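Side-chain contacts in maleate cis-trans isomerase (Pseudomonas putida, PDB 4FQ5), which probably catalyses the cis-trans isomerization of the C2-C3 double bond of maleate, yielding fumarate: residues D144-L149 and E175-G180; I216-S219 and P225-N228; V30-P35 and T43-L48; M232-T237 and G265-S270. The protein carries 1 engineered substitution. One frame throughout, in Å; residues are numbered along the deposited sequence.

Contact 1. Residues D144-L149 and E175-G180; sequences DGIRAL and EGIEVG
The Schellman motif that closes helix 162-174, with Gly176 at positive phi, brings Glu175 against Arg147 of helix 138-149. The two are joined by a salt bridge, and it shows how a single arginine nitrogen can hold both the side chain and the backbone of one partner. Arg147 runs extended from CG to NE, which carries the guanidinium across to the helix end. There NH2 donates to Glu175 O at 2.9 Å, the acceptor lying in the guanidinium plane and the donor sitting on a lone pair in the carbonyl plane. The same NH2 reaches Glu175 OE1, also at 2.9 Å, but less straight (137° at the hydrogen) and through the anti lone pair, with the planes of the two charged groups turned 56° apart. Glu175 can fold back to this position because its chain bends at chi2 (-65°). A lysine in place of Glu175 would probably leave the Arg147 guanidinium without its carboxylate mate and set two positive charges side by side. Beside this polar pair the contact is apolar and buried: Ile146 CG2 packs on Ile177 CD1 at 3.8 Å. Ile146 also touches Ile242 of strand 241-243, and Ile177 touches Ile172 of helix 162-174. Two waters complete the polar side, one linking Arg147 NH1 to Glu175 OE1, the other accepting from Arg147 NE at 2.7 Å and donating to Glu175 O.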
loop_
_atom_site.group_PDB
_atom_site.type_symbol
_atom_site.label_atom_id
_atom_site.label_comp_id
_atom_site.label_asym_id
_atom_site.label_seq_id
_atom_site.Cartn_x
_atom_site.Cartn_y
_atom_site.Cartn_z
ATOM N N ASP A 144 0.281 -16.392 25.882
ATOM C CA ASP A 144 -0.885 -16.890 25.148
ATOM C C ASP A 144 -0.525 -17.390 23.744
ATOM O O ASP A 144 -1.062 -18.400 23.290
ATOM C CB ASP A 144 -2.000 -15.834 25.086
ATOM C CG ASP A 144 -2.598 -15.534 26.457
ATOM O OD1 ASP A 144 -2.381 -16.338 27.386
ATOM O OD2 ASP A 144 -3.274 -14.492 26.609
ATOM N N GLY A 145 0.384 -16.685 23.072
ATOM C CA GLY A 145 0.837 -17.077 21.736
ATOM C C GLY A 145 1.598 -18.389 21.751
ATOM O O GLY A 145 1.420 -19.235 20.866
ATOM N N ILE A 146 2.454 -18.561 22.754
ATOM C CA ILE A 146 3.185 -19.818 22.931
ATOM C C ILE A 146 2.206 -20.975 23.164
ATOM O O ILE A 146 2.331 -22.029 22.538
ATOM C CB ILE A 146 4.239 -19.726 24.061
ATOM C CG1 ILE A 146 5.404 -18.839 23.619
ATOM C CG2 ILE A 146 4.741 -21.119 24.458
ATOM C CD1 ILE A 146 6.310 -18.361 24.732
ATOM N N ARG A 147 1.230 -20.771 24.049
ATOM C CA ARG A 147 0.205 -21.787 24.298
ATOM C C ARG A 147 -0.620 -22.084 23.038
ATOM O O ARG A 147 -0.909 -23.240 22.751
ATOM C CB ARG A 147 -0.709 -21.393 25.467
ATOM C CG ARG A 147 -0.048 -21.494 26.836
ATOM C CD ARG A 147 -0.894 -20.835 27.917
ATOM N NE ARG A 147 -0.219 -20.839 29.217
ATOM C CZ ARG A 147 -0.526 -20.037 30.236
ATOM N NH1 ARG A 147 -1.495 -19.140 30.117
ATOM N NH2 ARG A 147 0.150 -20.116 31.378
ATOM N N ALA A 148 -0.978 -21.044 22.285
ATOM C CA ALA A 148 -1.737 -21.207 21.033
ATOM C C ALA A 148 -0.981 -22.070 20.029
ATOM O O ALA A 148 -1.575 -22.877 19.314
ATOM C CB ALA A 148 -2.063 -19.851 20.422
ATOM N N LEU A 149 0.335 -21.893 19.986
ATOM C CA LEU A 149 1.206 -22.730 19.167
ATOM C C LEU A 149 1.278 -24.171 19.676
ATOM O O LEU A 149 1.691 -25.076 18.944
ATOM C CB LEU A 149 2.609 -22.124 19.121
ATOM C CG LEU A 149 3.101 -21.282 17.933
ATOM C CD1 LEU A 149 2.029 -20.884 16.926
ATOM C CD2 LEU A 149 3.853 -20.073 18.454
ATOM N N GLU A 175 4.844 -19.789 34.270
ATOM C CA GLU A 175 3.602 -19.927 33.510
ATOM C C GLU A 175 3.465 -21.315 32.877
ATOM O O GLU A 175 2.519 -21.576 32.142
ATOM C CB GLU A 175 3.478 -18.815 32.458
ATOM C CG GLU A 175 3.186 -17.442 33.052
ATOM C CD GLU A 175 1.826 -17.359 33.732
ATOM O OE1 GLU A 175 0.876 -18.021 33.269
ATOM O OE2 GLU A 175 1.696 -16.616 34.727
ATOM N N GLY A 176 4.410 -22.202 33.177
ATOM C CA GLY A 176 4.319 -23.595 32.750
ATOM C C GLY A 176 4.925 -23.863 31.389
ATOM O O GLY A 176 4.608 -24.860 30.758
ATOM N N ILE A 177 5.792 -22.964 30.938
ATOM C CA ILE A 177 6.464 -23.112 29.648
ATOM C C ILE A 177 7.951 -23.278 29.907
ATOM O O ILE A 177 8.601 -22.386 30.455
ATOM C CB ILE A 177 6.224 -21.890 28.730
ATOM C CG1 ILE A 177 4.730 -21.704 28.453
ATOM C CG2 ILE A 177 7.006 -22.025 27.425
ATOM C CD1 ILE A 177 4.331 -20.272 28.142
ATOM N N GLU A 178 8.490 -24.424 29.511
ATOM C CA GLU A 178 9.918 -24.688 29.667
ATOM C C GLU A 178 10.755 -23.730 28.838
ATOM O O GLU A 178 10.355 -23.328 27.746
ATOM C CB GLU A 178 10.246 -26.132 29.287
ATOM C CG GLU A 178 9.753 -27.164 30.290
ATOM C CD GLU A 178 10.136 -28.584 29.908
ATOM O OE1 GLU A 178 11.156 -28.778 29.209
ATOM O OE2 GLU A 178 9.415 -29.516 30.316
ATOM N N VAL A 179 11.909 -23.348 29.374
ATOM C CA VAL A 179 12.876 -22.565 28.623
ATOM C C VAL A 179 14.172 -23.356 28.504
ATOM O O VAL A 179 14.771 -23.743 29.510
ATOM C CB VAL A 179 13.148 -21.183 29.261
ATOM C CG1 VAL A 179 14.167 -20.405 28.445
ATOM C CG2 VAL A 179 11.862 -20.376 29.379
ATOM N N GLY A 180 14.583 -23.603 27.261
ATOM C CA GLY A 180 15.897 -24.167 26.973
ATOM C C GLY A 180 16.927 -23.060 26.876
ATOM O O GLY A 180 17.030 -22.214 27.765
HETATM O O HOH W 1 -1.583 -17.218 32.655
HETATM O O HOH W 2 1.360 -22.920 29.822
#

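Contact 2. Residues I216-S219 and P225-N228; sequences IVIS and PSLN
Van der Waals contact alone joins Ile218 and Ser219 to Ser226. The gamma methyl of Ile218 does most of the touching: its CG2 lies 3.7 Å from Ser226 OG and equally near Ser226 CB, so the small serine side chain rests against the branch rather than against the end of the isoleucine. From the next residue along, Ser219 CB approaches Ser226 OG at 3.9 Å. The Ser226 hydroxyl is placed here by chi1 of 65°, which sets OG between the backbone N and the carbonyl carbon.

Ile218 and Ser219 follow the carboxyl end of strand 215-217, where the chain turns a corner at Ile218, and Ser226 lies further on in the loop that leads to helix 230-237. In parallel alpha/beta folds, loops after the carboxyl ends of strands commonly form active sites, and this one carries Ala221, Val222 and Gln223 of the maleate pocket; Ala221 is an engineered residue at the position of the predicted proton donor.

Hydrogen bonds lead away from the contact. Ser219, with OG anti to its own N (chi1 -177°), directs its hydroxyl to Ala221 O within the loop, and Ser226 N is bound by Glu44 OE2 of helix 41-52. Further apolar packing surrounds the pair, with Leu201 touching both Ile218 and Ser226.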
loop_
_atom_site.group_PDB
_atom_site.type_symbol
_atom_site.label_atom_id
_atom_site.label_comp_id
_atom_site.label_asym_id
_atom_site.label_seq_id
_atom_site.Cartn_x
_atom_site.Cartn_y
_atom_site.Cartn_z
ATOM N N ILE A 216 10.757 -20.574 18.861
ATOM C CA ILE A 216 11.855 -19.662 19.137
ATOM C C ILE A 216 11.279 -18.266 19.330
ATOM O O ILE A 216 10.519 -17.768 18.484
ATOM C CB ILE A 216 12.899 -19.664 17.995
ATOM C CG1 ILE A 216 13.554 -21.046 17.867
ATOM C CG2 ILE A 216 13.965 -18.599 18.221
ATOM C CD1 ILE A 216 14.190 -21.317 16.512
ATOM N N VAL A 217 11.621 -17.655 20.462
ATOM C CA VAL A 217 11.269 -16.271 20.725
ATOM C C VAL A 217 12.467 -15.442 20.299
ATOM O O VAL A 217 13.460 -15.343 21.030
ATOM C CB VAL A 217 10.917 -16.029 22.212
ATOM C CG1 VAL A 217 10.607 -14.560 22.462
ATOM C CG2 VAL A 217 9.734 -16.893 22.626
ATOM N N ILE A 218 12.370 -14.869 19.099
ATOM C CA ILE A 218 13.464 -14.116 18.488
ATOM C C ILE A 218 13.732 -12.793 19.216
ATOM O O ILE A 218 14.846 -12.273 19.174
ATOM C CB ILE A 218 13.220 -13.888 16.968
ATOM C CG1 ILE A 218 14.473 -13.337 16.280
ATOM C CG2 ILE A 218 12.007 -12.989 16.724
ATOM C CD1 ILE A 218 14.491 -13.521 14.772
ATOM N N SER A 219 12.699 -12.250 19.861
ATOM C CA SER A 219 12.851 -11.096 20.744
ATOM C C SER A 219 11.751 -11.111 21.790
ATOM O O SER A 219 10.560 -11.085 21.449
ATOM C CB SER A 219 12.808 -9.772 19.969
ATOM O OG SER A 219 13.028 -8.680 20.855
ATOM N N PRO A 225 14.458 -4.678 17.162
ATOM C CA PRO A 225 13.851 -5.038 15.874
ATOM C C PRO A 225 14.100 -6.498 15.537
ATOM O O PRO A 225 15.210 -7.001 15.731
ATOM C CB PRO A 225 14.574 -4.132 14.863
ATOM C CG PRO A 225 15.210 -3.056 15.667
ATOM C CD PRO A 225 15.506 -3.650 17.013
ATOM N N SER A 226 13.076 -7.184 15.050
ATOM C CA SER A 226 13.229 -8.589 14.708
ATOM C C SER A 226 12.368 -8.996 13.527
ATOM O O SER A 226 12.623 -10.022 12.904
ATOM C CB SER A 226 12.907 -9.477 15.912
ATOM O OG SER A 226 11.543 -9.354 16.274
ATOM N N LEU A 227 11.352 -8.192 13.222
ATOM C CA LEU A 227 10.383 -8.552 12.187
ATOM C C LEU A 227 11.027 -8.985 10.862
ATOM O O LEU A 227 10.631 -9.991 10.281
ATOM C CB LEU A 227 9.372 -7.422 11.961
ATOM C CG LEU A 227 8.265 -7.661 10.927
ATOM C CD1 LEU A 227 7.501 -8.937 11.234
ATOM C CD2 LEU A 227 7.326 -6.463 10.872
ATOM N N ASN A 228 12.028 -8.239 10.410
ATOM C CA ASN A 228 12.674 -8.508 9.127
ATOM C C ASN A 228 13.582 -9.749 9.093
ATOM O O ASN A 228 14.122 -10.094 8.034
ATOM C CB ASN A 228 13.431 -7.262 8.652
ATOM C CG ASN A 228 12.496 -6.134 8.247
ATOM O OD1 ASN A 228 11.389 -6.374 7.767
ATOM N ND2 ASN A 228 12.944 -4.897 8.420
#

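Contact 3. Residues V30-P35 and T43-L48; sequences VGQIVP and TEIPAL
Gln32 meets Ile45 with its CG set beside the backbone N (chi1 -56°) and the chain then extended (chi2 -156°), which projects the amide from strand 27-35 onto helix 41-52. On the facing side Ile45 turns CG2 anti to its N and lets CG1 fall beside it (chi1 -88°), so that both branches meet the glutamine. Gln32 NE2 comes to 3.5 Å of Ile45 CG1 and 3.6 Å of Ile45 CG2, while Gln32 OE1 stands 3.8 Å from the same CG2. The amide thus lies against the fork of the isoleucine around CB. Strand and helix are the first two elements of a beta-alpha-beta unit that runs on to strand 59-67, whose Phe62 also touches Ile45. The helix is kinked at Pro46, a residue with no N-H to give to the preceding turn. With an alanine at Gln32, Ile45 CG1 and CG2 would probably lose the amide they rest on, and a gap would open between strand and helix. Since no hydrogen bond crosses between the segments, the glutamine serves here by bulk and shape, and its polar end meets a hydrocarbon surface without directional restraint from it.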
loop_
_atom_site.group_PDB
_atom_site.type_symbol
_atom_site.label_atom_id
_atom_site.label_comp_id
_atom_site.label_asym_id
_atom_site.label_seq_id
_atom_site.Cartn_x
_atom_site.Cartn_y
_atom_site.Cartn_z
ATOM N N VAL A 30 -6.241 1.204 16.890
ATOM C CA VAL A 30 -5.334 0.462 17.758
ATOM C C VAL A 30 -4.618 1.435 18.690
ATOM O O VAL A 30 -4.019 2.403 18.236
ATOM C CB VAL A 30 -4.301 -0.330 16.926
ATOM C CG1 VAL A 30 -3.313 -1.062 17.831
ATOM C CG2 VAL A 30 -5.021 -1.313 16.008
ATOM N N GLY A 31 -4.686 1.176 19.991
ATOM C CA GLY A 31 -3.998 2.009 20.978
ATOM C C GLY A 31 -2.764 1.298 21.484
ATOM O O GLY A 31 -2.799 0.090 21.719
ATOM N N GLN A 32 -1.667 2.038 21.637
ATOM C CA GLN A 32 -0.421 1.453 22.125
ATOM C C GLN A 32 0.169 2.243 23.290
ATOM O O GLN A 32 0.444 3.434 23.165
ATOM C CB GLN A 32 0.603 1.307 20.987
ATOM C CG GLN A 32 0.074 0.504 19.803
ATOM C CD GLN A 32 1.174 -0.128 18.973
ATOM O OE1 GLN A 32 1.747 0.509 18.079
ATOM N NE2 GLN A 32 1.457 -1.400 19.246
ATOM N N ILE A 33 0.351 1.571 24.426
ATOM C CA ILE A 33 1.066 2.168 25.563
ATOM C C ILE A 33 2.543 1.800 25.429
ATOM O O ILE A 33 2.915 0.647 25.628
ATOM C CB ILE A 33 0.509 1.676 26.925
ATOM C CG1 ILE A 33 -0.991 1.985 27.043
ATOM C CG2 ILE A 33 1.295 2.290 28.084
ATOM C CD1 ILE A 33 -1.681 1.292 28.205
ATOM N N VAL A 34 3.379 2.780 25.086
ATOM C CA VAL A 34 4.782 2.503 24.760
ATOM C C VAL A 34 5.747 3.256 25.674
ATOM O O VAL A 34 5.456 4.387 26.075
ATOM C CB VAL A 34 5.124 2.806 23.269
ATOM C CG1 VAL A 34 4.226 2.012 22.328
ATOM C CG2 VAL A 34 5.013 4.293 22.954
ATOM N N PRO A 35 6.901 2.632 26.001
ATOM C CA PRO A 35 7.982 3.387 26.634
ATOM C C PRO A 35 8.321 4.599 25.777
ATOM O O PRO A 35 8.276 4.513 24.548
ATOM C CB PRO A 35 9.149 2.392 26.635
ATOM C CG PRO A 35 8.493 1.057 26.680
ATOM C CD PRO A 35 7.245 1.203 25.847
ATOM N N THR A 43 6.749 0.714 14.925
ATOM C CA THR A 43 7.237 0.356 13.594
ATOM C C THR A 43 6.692 -1.005 13.176
ATOM O O THR A 43 6.119 -1.142 12.099
ATOM C CB THR A 43 8.781 0.380 13.546
ATOM O OG1 THR A 43 9.224 1.694 13.897
ATOM C CG2 THR A 43 9.310 0.042 12.132
ATOM N N GLU A 44 6.838 -1.998 14.046
ATOM C CA GLU A 44 6.504 -3.374 13.688
ATOM C C GLU A 44 5.015 -3.691 13.720
ATOM O O GLU A 44 4.528 -4.433 12.867
ATOM C CB GLU A 44 7.312 -4.368 14.520
ATOM C CG GLU A 44 8.809 -4.218 14.283
ATOM C CD GLU A 44 9.635 -5.343 14.877
ATOM O OE1 GLU A 44 9.112 -6.116 15.705
ATOM O OE2 GLU A 44 10.820 -5.455 14.517
ATOM N N ILE A 45 4.286 -3.142 14.688
ATOM C CA ILE A 45 2.833 -3.358 14.742
ATOM C C ILE A 45 2.144 -2.725 13.517
ATOM O O ILE A 45 1.333 -3.382 12.870
ATOM C CB ILE A 45 2.208 -2.916 16.097
ATOM C CG1 ILE A 45 2.242 -4.051 17.124
ATOM C CG2 ILE A 45 0.744 -2.529 15.956
ATOM C CD1 ILE A 45 3.587 -4.706 17.311
ATOM N N PRO A 46 2.476 -1.462 13.182
ATOM C CA PRO A 46 1.917 -0.939 11.933
ATOM C C PRO A 46 2.403 -1.674 10.673
ATOM O O PRO A 46 1.613 -1.879 9.753
ATOM C CB PRO A 46 2.361 0.529 11.937
ATOM C CG PRO A 46 2.424 0.862 13.398
ATOM C CD PRO A 46 3.038 -0.378 14.009
ATOM N N ALA A 47 3.673 -2.078 10.636
ATOM C CA ALA A 47 4.166 -2.859 9.497
ATOM C C ALA A 47 3.327 -4.135 9.309
ATOM O O ALA A 47 2.859 -4.393 8.210
ATOM C CB ALA A 47 5.644 -3.197 9.653
ATOM N N LEU A 48 3.125 -4.899 10.389
ATOM C CA LEU A 48 2.326 -6.134 10.357
ATOM C C LEU A 48 0.898 -5.912 9.865
ATOM O O LEU A 48 0.403 -6.651 9.006
ATOM C CB LEU A 48 2.266 -6.796 11.740
ATOM C CG LEU A 48 3.204 -7.922 12.216
ATOM C CD1 LEU A 48 3.881 -8.696 11.090
ATOM C CD2 LEU A 48 4.202 -7.453 13.260
#

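Contact 4. Residues M232-T237 and G265-S270; sequences MVEAQT and GGTLLS
Glu234 and Thr267 are held together at one carboxylate oxygen, and the rest of the contact is slight. Glu234 stretches out from helix 230-237 and offers OE1 to both donors of the threonine. Thr267 N gives a bond of 2.8 Å into the syn lone pair of Glu234 OE1, at 157° nearly straight. The hydroxyl Thr267 OG1 donates to that same OE1, also at 2.8 Å, but comes in from above the carboxylate plane. Both donors can converge because chi1 of Thr267 (-61°) sets OG1 beside the backbone N. The packing is close at Gly266 as well, whose CA lies 3.6 Å from Glu234 OE1; a beta carbon there would press on that oxygen, and the positive phi suits glycine too. Within the loop, Thr267 O accepts from both Ser270 N and Ser270 OG, which steadies the turn that presents the threonine.

The other oxygen takes no hydrogen bond from the threonine: Glu234 OE2 stays 3.6 Å from Thr267 N. The contact lies at the surface of the chain. A second subunit approaches here, its Thr231 OG1 bonded to Ser270 O and its Ala235 packed on Thr267.

With Val241 N as a further donor, Glu234 OE1 gathers three N-H or O-H groups, which would be expected to favour the charged carboxylate. It thereby fastens the helix of a beta-alpha-beta crossover, strand 215-217 to helix 230-237 to strand 241-243, to the start of its own final strand and to the loop that follows helix 244-255.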
loop_
_atom_site.group_PDB
_atom_site.type_symbol
_atom_site.label_atom_id
_atom_site.label_comp_id
_atom_site.label_asym_id
_atom_site.label_seq_id
_atom_site.Cartn_x
_atom_site.Cartn_y
_atom_site.Cartn_z
ATOM N N MET A 232 13.306 -15.636 7.640
ATOM C CA MET A 232 14.642 -16.214 7.459
ATOM C C MET A 232 14.945 -17.254 8.535
ATOM O O MET A 232 15.352 -18.373 8.225
ATOM C CB MET A 232 15.712 -15.122 7.509
ATOM C CG MET A 232 15.921 -14.369 6.211
ATOM S SD MET A 232 16.901 -12.884 6.488
ATOM C CE MET A 232 17.274 -12.377 4.806
ATOM N N VAL A 233 14.727 -16.877 9.795
ATOM C CA VAL A 233 14.990 -17.766 10.932
ATOM C C VAL A 233 14.088 -19.003 10.941
ATOM O O VAL A 233 14.544 -20.095 11.280
ATOM C CB VAL A 233 14.936 -17.016 12.285
ATOM C CG1 VAL A 233 15.072 -17.987 13.453
ATOM C CG2 VAL A 233 16.043 -15.974 12.343
ATOM N N GLU A 234 12.823 -18.838 10.557
ATOM C CA GLU A 234 11.935 -19.981 10.377
ATOM C C GLU A 234 12.452 -20.939 9.304
ATOM O O GLU A 234 12.391 -22.162 9.477
ATOM C CB GLU A 234 10.511 -19.534 10.040
ATOM C CG GLU A 234 9.780 -18.950 11.233
ATOM C CD GLU A 234 8.280 -18.873 11.063
ATOM O OE1 GLU A 234 7.590 -18.885 12.103
ATOM O OE2 GLU A 234 7.794 -18.803 9.910
ATOM N N ALA A 235 12.955 -20.380 8.202
ATOM C CA ALA A 235 13.503 -21.184 7.107
ATOM C C ALA A 235 14.753 -21.938 7.560
ATOM O O ALA A 235 14.909 -23.122 7.264
ATOM C CB ALA A 235 13.816 -20.310 5.900
ATOM N N GLN A 236 15.623 -21.246 8.294
ATOM C CA GLN A 236 16.888 -21.815 8.757
ATOM C C GLN A 236 16.721 -22.883 9.834
ATOM O O GLN A 236 17.451 -23.880 9.836
ATOM C CB GLN A 236 17.808 -20.712 9.278
ATOM C CG GLN A 236 18.419 -19.852 8.188
ATOM C CD GLN A 236 18.860 -18.490 8.693
ATOM O OE1 GLN A 236 19.186 -17.606 7.905
ATOM N NE2 GLN A 236 18.869 -18.314 10.011
ATOM N N THR A 237 15.764 -22.677 10.742
ATOM C CA THR A 237 15.607 -23.553 11.910
ATOM C C THR A 237 14.492 -24.591 11.751
ATOM O O THR A 237 14.510 -25.627 12.421
ATOM C CB THR A 237 15.340 -22.747 13.206
ATOM O OG1 THR A 237 14.058 -22.108 13.117
ATOM C CG2 THR A 237 16.422 -21.696 13.436
ATOM N N GLY A 265 4.607 -12.499 9.067
ATOM C CA GLY A 265 4.491 -12.459 10.530
ATOM C C GLY A 265 4.826 -13.770 11.228
ATOM O O GLY A 265 4.623 -13.907 12.443
ATOM N N GLY A 266 5.338 -14.732 10.460
ATOM C CA GLY A 266 5.742 -16.033 10.996
ATOM C C GLY A 266 4.577 -16.953 11.287
ATOM O O GLY A 266 3.421 -16.626 11.005
ATOM N N THR A 267 4.886 -18.103 11.878
ATOM C CA THR A 267 3.918 -19.174 12.113
ATOM C C THR A 267 2.664 -18.742 12.889
ATOM O O THR A 267 1.546 -19.097 12.509
ATOM C CB THR A 267 4.616 -20.369 12.807
ATOM O OG1 THR A 267 5.646 -20.866 11.946
ATOM C CG2 THR A 267 3.645 -21.489 13.119
ATOM N N LEU A 268 2.844 -17.970 13.961
ATOM C CA LEU A 268 1.711 -17.554 14.806
ATOM C C LEU A 268 0.692 -16.766 13.988
ATOM O O LEU A 268 -0.517 -16.840 14.231
ATOM C CB LEU A 268 2.197 -16.680 15.965
ATOM C CG LEU A 268 1.558 -16.764 17.362
ATOM C CD1 LEU A 268 1.680 -15.434 18.096
ATOM C CD2 LEU A 268 0.120 -17.260 17.379
ATOM N N LEU A 269 1.196 -16.016 13.013
ATOM C CA LEU A 269 0.357 -15.197 12.137
ATOM C C LEU A 269 0.146 -15.839 10.760
ATOM O O LEU A 269 -0.135 -15.155 9.770
ATOM C CB LEU A 269 0.974 -13.810 12.007
ATOM C CG LEU A 269 0.415 -12.630 12.827
ATOM C CD1 LEU A 269 -0.669 -12.968 13.847
ATOM C CD2 LEU A 269 1.554 -11.813 13.431
ATOM N N SER A 270 0.269 -17.162 10.712
ATOM C CA SER A 270 0.094 -17.919 9.474
ATOM C C SER A 270 -1.362 -17.931 9.018
ATOM O O SER A 270 -1.651 -18.166 7.840
ATOM C CB SER A 270 0.565 -19.359 9.667
ATOM O OG SER A 270 -0.279 -20.037 10.584
#

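Read from the N terminus, the four contacts close one after another; none nests in or crosses another. Contact 3 closes first, pinning helix 41-52 to strand 27-35 in the first parallel sheet. Contact 1 then spans strand 153-158 and helix 162-174 to join the end of helix 138-149 to the turn between helix 162-174 and strand 178-184. Contact 2 shuts a short loop after strand 215-217, and contact 4 a longer one that takes in strand 241-243 and helix 244-255. Side chains bind the series together: Leu48 of contact 3 packs on Leu227 of contact 2, Ile218 of contact 2 on Val233 of contact 4, and Leu149 of contact 1 on Leu268 of contact 4.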